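Local coordinates for RNA-binding protein RO60 (Deinococcus radiodurans, PDB 2NVO) that binds small RNAs that accumulate during recovery from ultraviolet irradiation and contributes to the resistance of the bacterium to that irradiation, at residues W449-R454 with A483-R488; V477-Y482 with P507-M512. All blocks are in the same frame, centred on the assembly; numbering follows the deposited sequence.

Interaction 1: W449-R454 with A483-R488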
loop_
_atom_site.group_PDB
_atom_site.type_symbol
_atom_site.label_atom_id
_atom_site.label_comp_id
_atom_site.label_asym_id
_atom_site.label_seq_id
_atom_site.Cartn_x
_atom_site.Cartn_y
_atom_site.Cartn_z
ATOM N N TRP A 449 -27.968 -16.697 -6.130
ATOM C CA TRP A 449 -28.861 -15.884 -6.937
ATOM C C TRP A 449 -28.445 -15.867 -8.403
ATOM O O TRP A 449 -29.280 -16.037 -9.284
ATOM C CB TRP A 449 -28.927 -14.454 -6.411
ATOM C CG TRP A 449 -29.812 -13.539 -7.225
ATOM C CD1 TRP A 449 -31.167 -13.385 -7.103
ATOM C CD2 TRP A 449 -29.396 -12.622 -8.247
ATOM N NE1 TRP A 449 -31.621 -12.445 -7.993
ATOM C CE2 TRP A 449 -30.561 -11.966 -8.715
ATOM C CE3 TRP A 449 -28.156 -12.310 -8.833
ATOM C CZ2 TRP A 449 -30.527 -11.019 -9.739
ATOM C CZ3 TRP A 449 -28.122 -11.357 -9.852
ATOM C CH2 TRP A 449 -29.301 -10.715 -10.289
ATOM N N ALA A 450 -27.160 -15.649 -8.661
ATOM C CA ALA A 450 -26.674 -15.556 -10.037
ATOM C C ALA A 450 -26.908 -16.870 -10.794
ATOM O O ALA A 450 -27.249 -16.855 -11.980
ATOM C CB ALA A 450 -25.194 -15.179 -10.078
ATOM N N ALA A 451 -26.715 -17.994 -10.117
ATOM C CA ALA A 451 -26.919 -19.303 -10.761
ATOM C C ALA A 451 -28.393 -19.508 -11.095
ATOM O O ALA A 451 -28.737 -19.946 -12.196
ATOM C CB ALA A 451 -26.414 -20.421 -9.881
ATOM N N GLN A 452 -29.254 -19.171 -10.138
ATOM C CA GLN A 452 -30.696 -19.165 -10.337
ATOM C C GLN A 452 -31.106 -18.297 -11.531
ATOM O O GLN A 452 -32.000 -18.656 -12.304
ATOM C CB GLN A 452 -31.382 -18.665 -9.066
ATOM C CG GLN A 452 -32.899 -18.688 -9.112
ATOM C CD GLN A 452 -33.530 -18.553 -7.730
ATOM O OE1 GLN A 452 -32.851 -18.250 -6.745
ATOM N NE2 GLN A 452 -34.837 -18.783 -7.656
ATOM N N GLU A 453 -30.461 -17.146 -11.680
ATOM C CA GLU A 453 -30.782 -16.234 -12.774
ATOM C C GLU A 453 -29.975 -16.544 -14.038
ATOM O O GLU A 453 -30.069 -15.826 -15.013
ATOM C CB GLU A 453 -30.555 -14.773 -12.352
ATOM C CG GLU A 453 -31.336 -14.337 -11.095
ATOM C CD GLU A 453 -32.830 -14.646 -11.171
ATOM O OE1 GLU A 453 -33.494 -14.183 -12.123
ATOM O OE2 GLU A 453 -33.347 -15.350 -10.268
ATOM N N ARG A 454 -29.181 -17.608 -13.995
ATOM C CA ARG A 454 -28.245 -17.937 -15.069
ATOM C C ARG A 454 -27.463 -16.720 -15.577
ATOM O O ARG A 454 -27.264 -16.541 -16.789
ATOM C CB ARG A 454 -28.963 -18.681 -16.206
ATOM C CG ARG A 454 -29.743 -19.901 -15.712
ATOM C CD ARG A 454 -30.485 -20.614 -16.843
ATOM N NE ARG A 454 -31.061 -19.671 -17.799
ATOM C CZ ARG A 454 -30.474 -19.318 -18.941
ATOM N NH1 ARG A 454 -29.292 -19.832 -19.274
ATOM N NH2 ARG A 454 -31.064 -18.448 -19.749
ATOM N N ALA A 483 -20.516 -23.383 -10.682
ATOM C CA ALA A 483 -19.657 -24.023 -11.668
ATOM C C ALA A 483 -20.407 -25.170 -12.324
ATOM O O ALA A 483 -20.376 -25.311 -13.537
ATOM C CB ALA A 483 -18.393 -24.535 -11.006
ATOM N N GLN A 484 -21.096 -25.976 -11.517
ATOM C CA GLN A 484 -21.844 -27.118 -12.040
ATOM C C GLN A 484 -22.972 -26.744 -12.992
ATOM O O GLN A 484 -23.258 -27.481 -13.936
ATOM C CB GLN A 484 -22.388 -27.985 -10.902
ATOM C CG GLN A 484 -21.405 -29.056 -10.448
ATOM C CD GLN A 484 -21.512 -29.390 -8.968
ATOM O OE1 GLN A 484 -22.536 -29.128 -8.321
ATOM N NE2 GLN A 484 -20.444 -29.965 -8.418
ATOM N N LYS A 485 -23.622 -25.614 -12.743
ATOM C CA LYS A 485 -24.759 -25.216 -13.549
ATOM C C LYS A 485 -24.373 -24.348 -14.733
ATOM O O LYS A 485 -25.041 -24.375 -15.768
ATOM C CB LYS A 485 -25.810 -24.495 -12.701
ATOM C CG LYS A 485 -26.802 -23.732 -13.548
ATOM C CD LYS A 485 -28.032 -23.327 -12.781
ATOM C CE LYS A 485 -29.073 -22.758 -13.734
ATOM N NZ LYS A 485 -30.285 -22.276 -13.022
ATOM N N MET A 486 -23.292 -23.587 -14.594
ATOM C CA MET A 486 -22.958 -22.578 -15.596
ATOM C C MET A 486 -21.720 -22.911 -16.419
ATOM O O MET A 486 -21.467 -22.277 -17.440
ATOM C CB MET A 486 -22.808 -21.204 -14.932
ATOM C CG MET A 486 -24.054 -20.772 -14.183
ATOM S SD MET A 486 -25.368 -20.342 -15.312
ATOM C CE MET A 486 -24.579 -19.048 -16.271
ATOM N N GLY A 487 -20.954 -23.896 -15.969
ATOM C CA GLY A 487 -19.773 -24.344 -16.694
ATOM C C GLY A 487 -18.531 -23.471 -16.573
ATOM O O GLY A 487 -17.577 -23.628 -17.341
ATOM N N ARG A 488 -18.552 -22.550 -15.612
ATOM C CA ARG A 488 -17.425 -21.675 -15.296
ATOM C C ARG A 488 -17.238 -21.642 -13.779
ATOM O O ARG A 488 -18.210 -21.726 -13.020
ATOM C CB ARG A 488 -17.699 -20.249 -15.783
ATOM C CG ARG A 488 -17.018 -19.862 -17.080
ATOM C CD ARG A 488 -17.435 -20.797 -18.179
ATOM N NE ARG A 488 -16.820 -20.515 -19.476
ATOM C CZ ARG A 488 -16.801 -21.402 -20.465
ATOM N NH1 ARG A 488 -17.332 -22.604 -20.265
ATOM N NH2 ARG A 488 -16.250 -21.104 -21.638
HETATM O O HOH W 1 -32.912 -21.238 -13.229
#
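The carbonyl oxygen of Ala-451 is gripped by two donors. Lys-485 NZ, from the helix 475-486, reaches Ala-451 O at 2.9 Å, while Arg-454 N closes back on the same Ala-451 O at 3.0 Å from the opposite face of the carbonyl plane. The ammonium lies above that plane, 38° out of it, a position that leaves room for the backbone donor. Arg-454 has positive phi and ends the helix 445-452 in a Schellman motif, so the lysine bonds to a carbonyl of the last turn, where the helix is already closed by that motif. A water bridges the next carbonyl: it donates to Gln-452 O and accepts a weak bond from Lys-485 NZ.

Lys-485 spans the gap because its CG stands opposite the backbone N (chi1 164°) and the chain runs extended from there. Its aliphatic end meets Arg-454 at about a right angle, with Lys-485 CE 3.5 Å from Arg-454 CG. The two positive groups stay apart, Arg-454 NE lying 5.5 Å from Lys-485 NZ. Beside this crossing Met-486 folds back on itself, bent at chi2 and chi3, and lays SD 3.8 Å from Arg-454 CA and CE 3.7 Å from Arg-454 O.

This is a surface contact between the C-terminal ends of two neighbouring helices of the VWFA-like domain, away from the metal site. A cation set at a helix C-terminus faces the negative end of the helix dipole, which probably strengthens the bond and favours a protonated lysine.

Interaction 2: V477-Y482 with P507-M512; sequences VALDQY and PQRRDM
Arg-509 joins Asp-480 to Asp-511 in a salt-bridge network that ties the helix 475-486 of the VWFA-like domain, an alpha/beta fold around a largely parallel sheet, to the loop leading into strand 512-517. Across the contact the guanidinium meets Asp-480 end-on, with NH1 and NH2 both directed at a single oxygen. Arg-509 NH1 and NH2 each lie 3.1 Å from Asp-480 OD1, both bonds bent to near 150°, and both come from one face of the carboxylate. A weak third bond runs from Arg-509 NH1 to Asp-480 OD2. The carboxylate and guanidinium planes are 34° apart, although OD1 itself stays close to the guanidinium plane.

Apolar contacts lie next to the ion pair. Leu-479 brings CB to 3.8 Å from Arg-509 NH2, and its CD1 sits 3.9 Å from Met-512 CG. Leu-479 and Met-512 both pack on Leu-492 of strand 491-496, which continues the hydrophobic layer between helix and sheet.

Asp-511 helps to position the arginine. The arginine chain bends at chi3 (65°), turning the NE side of the guanidinium toward Asp-511, two residues on in the same loop. There the grip is side-on, one oxygen to each nitrogen, and both oxygens use their syn lone pairs. This probably holds the guanidinium against rotation: NH2 divides its two N-H groups between Asp-511 OD2 and Asp-480 OD1, while NH1 is directed at Asp-480. Asp-511 is itself tied to Leu-492 by backbone hydrogen bonding. The nearly straight bond from Arg-509 NE to Asp-511 OD1 measures 2.9 Å, and Arg-509 NH2 lies 2.7 Å from Asp-511 OD2.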
loop_
_atom_site.group_PDB
_atom_site.type_symbol
_atom_site.label_atom_id
_atom_site.label_comp_id
_atom_site.label_asym_id
_atom_site.label_seq_id
_atom_site.Cartn_x
_atom_site.Cartn_y
_atom_site.Cartn_z
ATOM N N VAL A 477 -20.024 -24.325 -1.167
ATOM C CA VAL A 477 -21.053 -25.110 -1.841
ATOM C C VAL A 477 -21.709 -24.284 -2.950
ATOM O O VAL A 477 -21.906 -24.767 -4.078
ATOM C CB VAL A 477 -22.107 -25.609 -0.824
ATOM C CG1 VAL A 477 -23.351 -26.125 -1.524
ATOM C CG2 VAL A 477 -21.506 -26.670 0.081
ATOM N N ALA A 478 -22.015 -23.026 -2.636
ATOM C CA ALA A 478 -22.554 -22.099 -3.628
ATOM C C ALA A 478 -21.681 -22.011 -4.871
ATOM O O ALA A 478 -22.180 -22.103 -5.986
ATOM C CB ALA A 478 -22.770 -20.697 -3.019
ATOM N N LEU A 479 -20.380 -21.815 -4.683
ATOM C CA LEU A 479 -19.476 -21.679 -5.815
ATOM C C LEU A 479 -19.399 -22.958 -6.660
ATOM O O LEU A 479 -19.319 -22.887 -7.892
ATOM C CB LEU A 479 -18.080 -21.279 -5.348
ATOM C CG LEU A 479 -17.943 -19.825 -4.865
ATOM C CD1 LEU A 479 -16.655 -19.656 -4.073
ATOM C CD2 LEU A 479 -17.978 -18.882 -6.064
ATOM N N ASP A 480 -19.392 -24.105 -5.987
ATOM C CA ASP A 480 -19.451 -25.402 -6.662
ATOM C C ASP A 480 -20.707 -25.534 -7.512
ATOM O O ASP A 480 -20.630 -25.912 -8.675
ATOM C CB ASP A 480 -19.407 -26.540 -5.644
ATOM C CG ASP A 480 -18.086 -26.603 -4.896
ATOM O OD1 ASP A 480 -17.079 -26.085 -5.424
ATOM O OD2 ASP A 480 -18.051 -27.170 -3.790
ATOM N N GLN A 481 -21.856 -25.228 -6.917
ATOM C CA GLN A 481 -23.132 -25.272 -7.618
ATOM C C GLN A 481 -23.176 -24.359 -8.837
ATOM O O GLN A 481 -23.744 -24.728 -9.866
ATOM C CB GLN A 481 -24.297 -24.989 -6.666
ATOM C CG GLN A 481 -24.552 -26.118 -5.684
ATOM C CD GLN A 481 -25.664 -25.812 -4.696
ATOM O OE1 GLN A 481 -26.365 -24.807 -4.815
ATOM N NE2 GLN A 481 -25.826 -26.681 -3.709
ATOM N N TYR A 482 -22.557 -23.185 -8.741
ATOM C CA TYR A 482 -22.508 -22.264 -9.876
ATOM C C TYR A 482 -21.703 -22.887 -11.012
ATOM O O TYR A 482 -22.141 -22.904 -12.158
ATOM C CB TYR A 482 -21.879 -20.919 -9.478
ATOM C CG TYR A 482 -21.915 -19.885 -10.586
ATOM C CD1 TYR A 482 -22.901 -18.910 -10.632
ATOM C CD2 TYR A 482 -20.964 -19.897 -11.586
ATOM C CE1 TYR A 482 -22.925 -17.960 -11.671
ATOM C CE2 TYR A 482 -20.974 -18.970 -12.604
ATOM C CZ TYR A 482 -21.953 -18.010 -12.649
ATOM O OH TYR A 482 -21.931 -17.112 -13.691
ATOM N N PRO A 507 -9.121 -22.038 2.963
ATOM C CA PRO A 507 -7.664 -22.040 2.786
ATOM C C PRO A 507 -7.239 -23.088 1.767
ATOM O O PRO A 507 -6.237 -22.908 1.074
ATOM C CB PRO A 507 -7.146 -22.423 4.177
ATOM C CG PRO A 507 -8.239 -22.045 5.107
ATOM C CD PRO A 507 -9.503 -22.315 4.356
ATOM N N GLN A 508 -8.015 -24.163 1.673
ATOM C CA GLN A 508 -7.742 -25.240 0.727
ATOM C C GLN A 508 -8.157 -24.908 -0.709
ATOM O O GLN A 508 -7.758 -25.594 -1.648
ATOM C CB GLN A 508 -8.433 -26.527 1.178
ATOM C CG GLN A 508 -8.126 -26.936 2.610
ATOM C CD GLN A 508 -8.491 -28.387 2.894
ATOM O OE1 GLN A 508 -9.072 -29.068 2.046
ATOM N NE2 GLN A 508 -8.145 -28.869 4.089
ATOM N N ARG A 509 -8.955 -23.863 -0.894
ATOM C CA ARG A 509 -9.352 -23.483 -2.247
ATOM C C ARG A 509 -8.525 -22.311 -2.745
ATOM O O ARG A 509 -7.791 -21.705 -1.981
ATOM C CB ARG A 509 -10.839 -23.158 -2.303
ATOM C CG ARG A 509 -11.718 -24.321 -1.862
ATOM C CD ARG A 509 -13.158 -23.895 -1.701
ATOM N NE ARG A 509 -13.749 -23.485 -2.968
ATOM C CZ ARG A 509 -14.705 -24.149 -3.603
ATOM N NH1 ARG A 509 -15.197 -25.273 -3.090
ATOM N NH2 ARG A 509 -15.170 -23.682 -4.758
ATOM N N ARG A 510 -8.630 -22.012 -4.032
ATOM C CA ARG A 510 -7.903 -20.888 -4.604
ATOM C C ARG A 510 -8.847 -19.810 -5.100
ATOM O O ARG A 510 -8.397 -18.726 -5.466
ATOM C CB ARG A 510 -7.015 -21.342 -5.761
ATOM C CG ARG A 510 -5.824 -22.163 -5.329
ATOM C CD ARG A 510 -4.744 -22.201 -6.406
ATOM N NE ARG A 510 -4.181 -20.877 -6.666
ATOM C CZ ARG A 510 -4.246 -20.247 -7.836
ATOM N NH1 ARG A 510 -4.837 -20.821 -8.879
ATOM N NH2 ARG A 510 -3.708 -19.041 -7.968
ATOM N N ASP A 511 -10.149 -20.110 -5.113
ATOM C CA ASP A 511 -11.128 -19.218 -5.726
ATOM C C ASP A 511 -11.749 -18.220 -4.733
ATOM O O ASP A 511 -12.755 -17.608 -5.038
ATOM C CB ASP A 511 -12.228 -20.019 -6.459
ATOM C CG ASP A 511 -12.930 -21.050 -5.554
ATOM O OD1 ASP A 511 -12.614 -21.140 -4.349
ATOM O OD2 ASP A 511 -13.814 -21.782 -6.053
ATOM N N MET A 512 -11.134 -18.057 -3.565
ATOM C CA MET A 512 -11.724 -17.231 -2.512
ATOM C C MET A 512 -10.696 -16.333 -1.843
ATOM O O MET A 512 -9.568 -16.749 -1.582
ATOM C CB MET A 512 -12.365 -18.113 -1.432
ATOM C CG MET A 512 -13.393 -19.071 -1.976
ATOM S SD MET A 512 -14.074 -20.169 -0.714
ATOM C CE MET A 512 -15.386 -19.162 -0.023
#

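Both interactions use the helix 475-486, and their centres lie 13 Å apart. Interaction 2 joins its middle to the loop before strand 512-517; interaction 1 joins its C-terminal end to the end of the helix 445-452. Tyr-482 connects them: its CD1 is 3.9 Å from Ala-451 CB, its CE1 is 3.9 Å from Ala-450 CB, and its hydroxyl hydrogen-bonds to Leu-455 O and Val-457 N just beyond the Schellman turn. In sequence the segments alternate, so the two contacts interlock along the chain. Neither belongs to the calcium site of Ser-372, Ser-374 and Glu-467; both are structural contacts within the VWFA-like domain that closes the ring-shaped monomer.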